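Local coordinates for protein 378aa long hypothetical citrate synthase (PDB 1VGM) that is a largely helical protein of the citrate synthase family that assembles as a dimer, at residues I66-V80 against E119-I131. Residues are numbered along the deposited sequence; the frame is centred on the assembly and turned at random.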
loop_
_atom_site.group_PDB
_atom_site.type_symbol
_atom_site.label_atom_id
_atom_site.label_comp_id
_atom_site.label_asym_id
_atom_site.label_seq_id
_atom_site.Cartn_x
_atom_site.Cartn_y
_atom_site.Cartn_z
ATOM N N ILE A 66 -2.556 -22.119 -18.739
ATOM C CA ILE A 66 -3.084 -20.878 -18.167
ATOM C C ILE A 66 -4.552 -21.021 -17.784
ATOM O O ILE A 66 -4.939 -20.704 -16.661
ATOM C CB ILE A 66 -2.984 -19.688 -19.152
ATOM C CG1 ILE A 66 -1.526 -19.452 -19.553
ATOM C CG2 ILE A 66 -3.560 -18.422 -18.496
ATOM C CD1 ILE A 66 -0.652 -18.974 -18.407
ATOM N N LYS A 67 -5.370 -21.488 -18.725
ATOM C CA LYS A 67 -6.805 -21.630 -18.486
ATOM C C LYS A 67 -7.091 -22.617 -17.346
ATOM O O LYS A 67 -8.011 -22.413 -16.547
ATOM C CB LYS A 67 -7.508 -22.087 -19.776
ATOM C CG LYS A 67 -7.350 -21.109 -20.940
ATOM C CD LYS A 67 -8.038 -21.596 -22.213
ATOM C CE LYS A 67 -8.135 -20.465 -23.238
ATOM N NZ LYS A 67 -8.715 -20.885 -24.552
ATOM N N GLY A 68 -6.289 -23.674 -17.272
ATOM C CA GLY A 68 -6.416 -24.633 -16.189
ATOM C C GLY A 68 -6.152 -24.057 -14.804
ATOM O O GLY A 68 -6.865 -24.362 -13.849
ATOM N N ILE A 69 -5.126 -23.224 -14.680
ATOM C CA ILE A 69 -4.867 -22.573 -13.406
ATOM C C ILE A 69 -5.999 -21.611 -13.056
ATOM O O ILE A 69 -6.506 -21.614 -11.936
ATOM C CB ILE A 69 -3.537 -21.798 -13.439
ATOM C CG1 ILE A 69 -2.371 -22.786 -13.595
ATOM C CG2 ILE A 69 -3.382 -20.974 -12.161
ATOM C CD1 ILE A 69 -1.052 -22.134 -14.030
ATOM N N ILE A 70 -6.390 -20.792 -14.021
ATOM C CA ILE A 70 -7.483 -19.854 -13.815
ATOM C C ILE A 70 -8.700 -20.584 -13.283
ATOM O O ILE A 70 -9.254 -20.213 -12.244
ATOM C CB ILE A 70 -7.860 -19.126 -15.135
ATOM C CG1 ILE A 70 -6.764 -18.116 -15.497
ATOM C CG2 ILE A 70 -9.194 -18.413 -14.980
ATOM C CD1 ILE A 70 -6.840 -17.596 -16.915
ATOM N N ASN A 71 -9.112 -21.624 -14.001
ATOM C CA ASN A 71 -10.422 -22.231 -13.782
ATOM C C ASN A 71 -10.485 -22.980 -12.455
ATOM O O ASN A 71 -11.571 -23.249 -11.943
ATOM C CB ASN A 71 -10.761 -23.190 -14.928
ATOM C CG ASN A 71 -11.287 -22.468 -16.148
ATOM O OD1 ASN A 71 -12.049 -21.503 -16.030
ATOM N ND2 ASN A 71 -10.886 -22.929 -17.331
ATOM N N GLU A 72 -9.321 -23.313 -11.904
ATOM C CA GLU A 72 -9.277 -23.993 -10.616
ATOM C C GLU A 72 -9.007 -23.037 -9.452
ATOM O O GLU A 72 -8.824 -23.481 -8.323
ATOM C CB GLU A 72 -8.215 -25.106 -10.632
ATOM C CG GLU A 72 -6.778 -24.611 -10.550
ATOM C CD GLU A 72 -5.758 -25.716 -10.811
ATOM O OE1 GLU A 72 -4.551 -25.411 -10.914
ATOM O OE2 GLU A 72 -6.162 -26.890 -10.911
ATOM N N SER A 73 -8.985 -21.733 -9.716
ATOM C CA SER A 73 -8.505 -20.788 -8.713
ATOM C C SER A 73 -9.478 -19.665 -8.332
ATOM O O SER A 73 -9.060 -18.668 -7.740
ATOM C CB SER A 73 -7.187 -20.170 -9.175
ATOM O OG SER A 73 -6.205 -21.162 -9.392
ATOM N N PHE A 74 -10.762 -19.818 -8.652
ATOM C CA PHE A 74 -11.742 -18.749 -8.417
ATOM C C PHE A 74 -12.206 -18.658 -6.962
ATOM O O PHE A 74 -12.658 -17.603 -6.507
ATOM C CB PHE A 74 -12.966 -18.935 -9.324
ATOM C CG PHE A 74 -12.743 -18.489 -10.743
ATOM C CD1 PHE A 74 -13.039 -19.342 -11.805
ATOM C CD2 PHE A 74 -12.253 -17.211 -11.025
ATOM C CE1 PHE A 74 -12.841 -18.940 -13.131
ATOM C CE2 PHE A 74 -12.048 -16.796 -12.344
ATOM C CZ PHE A 74 -12.350 -17.660 -13.401
ATOM N N GLU A 75 -12.102 -19.766 -6.236
ATOM C CA GLU A 75 -12.482 -19.805 -4.825
ATOM C C GLU A 75 -11.703 -18.765 -4.023
ATOM O O GLU A 75 -10.521 -18.540 -4.276
ATOM C CB GLU A 75 -12.200 -21.195 -4.250
ATOM C CG GLU A 75 -10.922 -21.827 -4.802
ATOM C CD GLU A 75 -10.209 -22.718 -3.796
ATOM O OE1 GLU A 75 -10.865 -23.634 -3.245
ATOM O OE2 GLU A 75 -8.997 -22.504 -3.560
ATOM N N VAL A 76 -12.360 -18.148 -3.048
ATOM C CA VAL A 76 -11.665 -17.339 -2.048
ATOM C C VAL A 76 -12.060 -17.774 -0.637
ATOM O O VAL A 76 -13.095 -18.414 -0.443
ATOM C CB VAL A 76 -12.012 -15.839 -2.196
ATOM C CG1 VAL A 76 -11.460 -15.295 -3.504
ATOM C CG2 VAL A 76 -13.523 -15.657 -2.129
ATOM N N PRO A 77 -11.242 -17.426 0.367
ATOM C CA PRO A 77 -11.606 -17.736 1.755
ATOM C C PRO A 77 -12.977 -17.162 2.058
ATOM O O PRO A 77 -13.351 -16.119 1.513
ATOM C CB PRO A 77 -10.512 -17.056 2.577
ATOM C CG PRO A 77 -9.341 -16.965 1.637
ATOM C CD PRO A 77 -9.949 -16.723 0.282
ATOM N N GLU A 78 -13.736 -17.839 2.915
ATOM C CA GLU A 78 -15.097 -17.401 3.183
ATOM C C GLU A 78 -15.071 -16.084 3.952
ATOM O O GLU A 78 -16.039 -15.318 3.927
ATOM C CB GLU A 78 -15.868 -18.481 3.956
ATOM C CG GLU A 78 -15.358 -18.783 5.353
ATOM C CD GLU A 78 -16.180 -19.870 6.032
ATOM O OE1 GLU A 78 -16.161 -19.943 7.280
ATOM O OE2 GLU A 78 -16.846 -20.651 5.315
ATOM N N GLN A 79 -13.953 -15.808 4.621
ATOM C CA GLN A 79 -13.795 -14.528 5.304
ATOM C C GLN A 79 -13.951 -13.365 4.341
ATOM O O GLN A 79 -14.464 -12.312 4.713
ATOM C CB GLN A 79 -12.425 -14.431 5.982
ATOM C CG GLN A 79 -12.358 -15.125 7.330
ATOM C CD GLN A 79 -12.020 -16.597 7.200
ATOM O OE1 GLN A 79 -11.931 -17.132 6.090
ATOM N NE2 GLN A 79 -11.829 -17.262 8.334
ATOM N N VAL A 80 -13.503 -13.555 3.103
ATOM C CA VAL A 80 -13.601 -12.510 2.088
ATOM C C VAL A 80 -15.059 -12.157 1.852
ATOM O O VAL A 80 -15.445 -10.986 1.876
ATOM C CB VAL A 80 -12.999 -12.967 0.739
ATOM C CG1 VAL A 80 -13.286 -11.920 -0.337
ATOM C CG2 VAL A 80 -11.512 -13.187 0.886
ATOM N N GLU A 119 2.756 -18.869 -11.604
ATOM C CA GLU A 119 1.522 -19.597 -11.401
ATOM C C GLU A 119 0.685 -18.929 -10.301
ATOM O O GLU A 119 -0.543 -18.873 -10.395
ATOM C CB GLU A 119 1.833 -21.051 -11.041
ATOM C CG GLU A 119 2.492 -21.845 -12.174
ATOM C CD GLU A 119 3.916 -21.380 -12.498
ATOM O OE1 GLU A 119 4.653 -20.992 -11.556
ATOM O OE2 GLU A 119 4.294 -21.410 -13.699
ATOM N N LEU A 120 1.349 -18.411 -9.270
ATOM C CA LEU A 120 0.657 -17.673 -8.213
ATOM C C LEU A 120 0.018 -16.393 -8.748
ATOM O O LEU A 120 -1.090 -16.050 -8.357
ATOM C CB LEU A 120 1.624 -17.324 -7.066
ATOM C CG LEU A 120 1.077 -16.361 -6.001
ATOM C CD1 LEU A 120 -0.091 -17.020 -5.280
ATOM C CD2 LEU A 120 2.167 -15.985 -5.007
ATOM N N ALA A 121 0.714 -15.696 -9.644
ATOM C CA ALA A 121 0.140 -14.545 -10.345
ATOM C C ALA A 121 -1.178 -14.860 -11.060
ATOM O O ALA A 121 -2.129 -14.083 -10.993
ATOM C CB ALA A 121 1.155 -13.988 -11.348
ATOM N N VAL A 122 -1.229 -15.996 -11.749
ATOM C CA VAL A 122 -2.442 -16.399 -12.452
ATOM C C VAL A 122 -3.581 -16.655 -11.469
ATOM O O VAL A 122 -4.707 -16.210 -11.688
ATOM C CB VAL A 122 -2.217 -17.676 -13.304
ATOM C CG1 VAL A 122 -3.470 -17.983 -14.120
ATOM C CG2 VAL A 122 -1.031 -17.477 -14.237
ATOM N N GLN A 123 -3.281 -17.365 -10.383
ATOM C CA GLN A 123 -4.263 -17.594 -9.324
ATOM C C GLN A 123 -4.816 -16.277 -8.803
ATOM O O GLN A 123 -6.024 -16.141 -8.597
ATOM C CB GLN A 123 -3.638 -18.374 -8.162
ATOM C CG GLN A 123 -3.182 -19.776 -8.534
ATOM C CD GLN A 123 -2.521 -20.509 -7.376
ATOM O OE1 GLN A 123 -2.056 -19.893 -6.409
ATOM N NE2 GLN A 123 -2.463 -21.833 -7.474
ATOM N N ILE A 124 -3.935 -15.304 -8.594
ATOM C CA ILE A 124 -4.371 -14.001 -8.093
ATOM C C ILE A 124 -5.304 -13.310 -9.092
ATOM O O ILE A 124 -6.276 -12.663 -8.713
ATOM C CB ILE A 124 -3.160 -13.068 -7.820
ATOM C CG1 ILE A 124 -2.277 -13.669 -6.721
ATOM C CG2 ILE A 124 -3.651 -11.655 -7.419
ATOM C CD1 ILE A 124 -1.055 -12.826 -6.401
ATOM N N ILE A 125 -4.999 -13.458 -10.373
ATOM C CA ILE A 125 -5.846 -12.906 -11.421
ATOM C C ILE A 125 -7.225 -13.562 -11.400
ATOM O O ILE A 125 -8.244 -12.894 -11.553
ATOM C CB ILE A 125 -5.161 -13.065 -12.807
ATOM C CG1 ILE A 125 -4.029 -12.036 -12.918
ATOM C CG2 ILE A 125 -6.162 -12.861 -13.940
ATOM C CD1 ILE A 125 -3.002 -12.345 -13.985
ATOM N N ALA A 126 -7.259 -14.866 -11.173
ATOM C CA ALA A 126 -8.520 -15.576 -10.975
ATOM C C ALA A 126 -9.352 -14.947 -9.856
ATOM O O ALA A 126 -10.535 -14.663 -10.027
ATOM C CB ALA A 126 -8.237 -17.043 -10.660
ATOM N N LYS A 127 -8.725 -14.722 -8.709
ATOM C CA LYS A 127 -9.456 -14.294 -7.523
ATOM C C LYS A 127 -9.852 -12.825 -7.584
ATOM O O LYS A 127 -10.812 -12.414 -6.941
ATOM C CB LYS A 127 -8.611 -14.560 -6.274
ATOM C CG LYS A 127 -8.337 -16.048 -6.054
ATOM C CD LYS A 127 -7.434 -16.304 -4.856
ATOM C CE LYS A 127 -6.907 -17.737 -4.866
ATOM N NZ LYS A 127 -8.013 -18.735 -4.896
ATOM N N THR A 128 -9.113 -12.037 -8.360
ATOM C CA THR A 128 -9.473 -10.642 -8.604
ATOM C C THR A 128 -10.844 -10.549 -9.284
ATOM O O THR A 128 -11.649 -9.680 -8.967
ATOM C CB THR A 128 -8.406 -9.954 -9.495
ATOM O OG1 THR A 128 -7.109 -10.135 -8.911
ATOM C CG2 THR A 128 -8.688 -8.472 -9.622
ATOM N N ALA A 129 -11.112 -11.458 -10.213
ATOM C CA ALA A 129 -12.418 -11.527 -10.865
ATOM C C ALA A 129 -13.510 -11.878 -9.856
ATOM O O ALA A 129 -14.587 -11.282 -9.853
ATOM C CB ALA A 129 -12.390 -12.578 -11.986
ATOM N N THR A 130 -13.229 -12.852 -9.000
ATOM C CA THR A 130 -14.198 -13.254 -7.991
ATOM C C THR A 130 -14.501 -12.061 -7.085
ATOM O O THR A 130 -15.661 -11.734 -6.830
ATOM C CB THR A 130 -13.649 -14.427 -7.151
ATOM O OG1 THR A 130 -13.339 -15.525 -8.020
ATOM C CG2 THR A 130 -14.668 -14.873 -6.100
ATOM N N ILE A 131 -13.455 -11.402 -6.610
ATOM C CA ILE A 131 -13.632 -10.266 -5.711
ATOM C C ILE A 131 -14.383 -9.109 -6.382
ATOM O O ILE A 131 -15.278 -8.524 -5.787
ATOM C CB ILE A 131 -12.267 -9.773 -5.179
ATOM C CG1 ILE A 131 -11.776 -10.736 -4.096
ATOM C CG2 ILE A 131 -12.383 -8.362 -4.614
ATOM C CD1 ILE A 131 -10.280 -10.655 -3.843
HETATM O O HOH W 1 -3.053 -23.734 -9.601
#
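Ile-69 and Ile-70 bring helix 66-71 against Val-122 of helix 119-131 with the segment axes 8.5 Å apart at an angle of 51°, after which the chain leaves helical geometry at Glu-72 and runs along the second helix. Val-122 carries the apolar packing of the helical part: its CG1, anti to the backbone N (chi1 -175°), meets Ile-69 CG2 and Ile-70 CG1, and its side chain crosses both isoleucines at about a right angle. One turn on, the small Ala-126 permits close approach, its CB lying 3.4 Å from Ser-73 O. Ser-73 OG turns back to donate to Ile-69 O (2.6 Å), which Glu-72 N approaches from the other face of the carbonyl plane; this ties the turn to the helix it leaves.

Three hydrogen bonds then hold the loop by its backbone carbonyls. Lys-127 lies with its chain bent at chi4 (-57°), and its NZ donates to Glu-75 O at 2.6 Å, nearly in line with the carbonyl bond, and to Ser-73 O at 3.0 Å from above that carbonyl's plane. Phe-74 O, the carbonyl between them in sequence, accepts from Thr-130 OG1 at 2.7 Å, in plane and on a lone pair. The Phe-74 ring sets an edge near Ala-126 O, while Ile-70 O sits over one face, 3.8 Å above the plane; Pro-147, in a loop, and Ser-156, of helix 153-162, also touch this side chain. A water bridges Glu-72 OE1 and Gln-123 NE2.

Apolar packing thus joins the helices, whereas bonds to three consecutive carbonyls probably help to hold the path toward helix 78-84. With two carbonyl bonds, a weak one to Tyr-108 OH and Glu-75 OE2 4.1 Å from Lys-127 NZ, the ammonium probably acts chiefly as a donor to loop carbonyls, the carboxylate perhaps adding attraction.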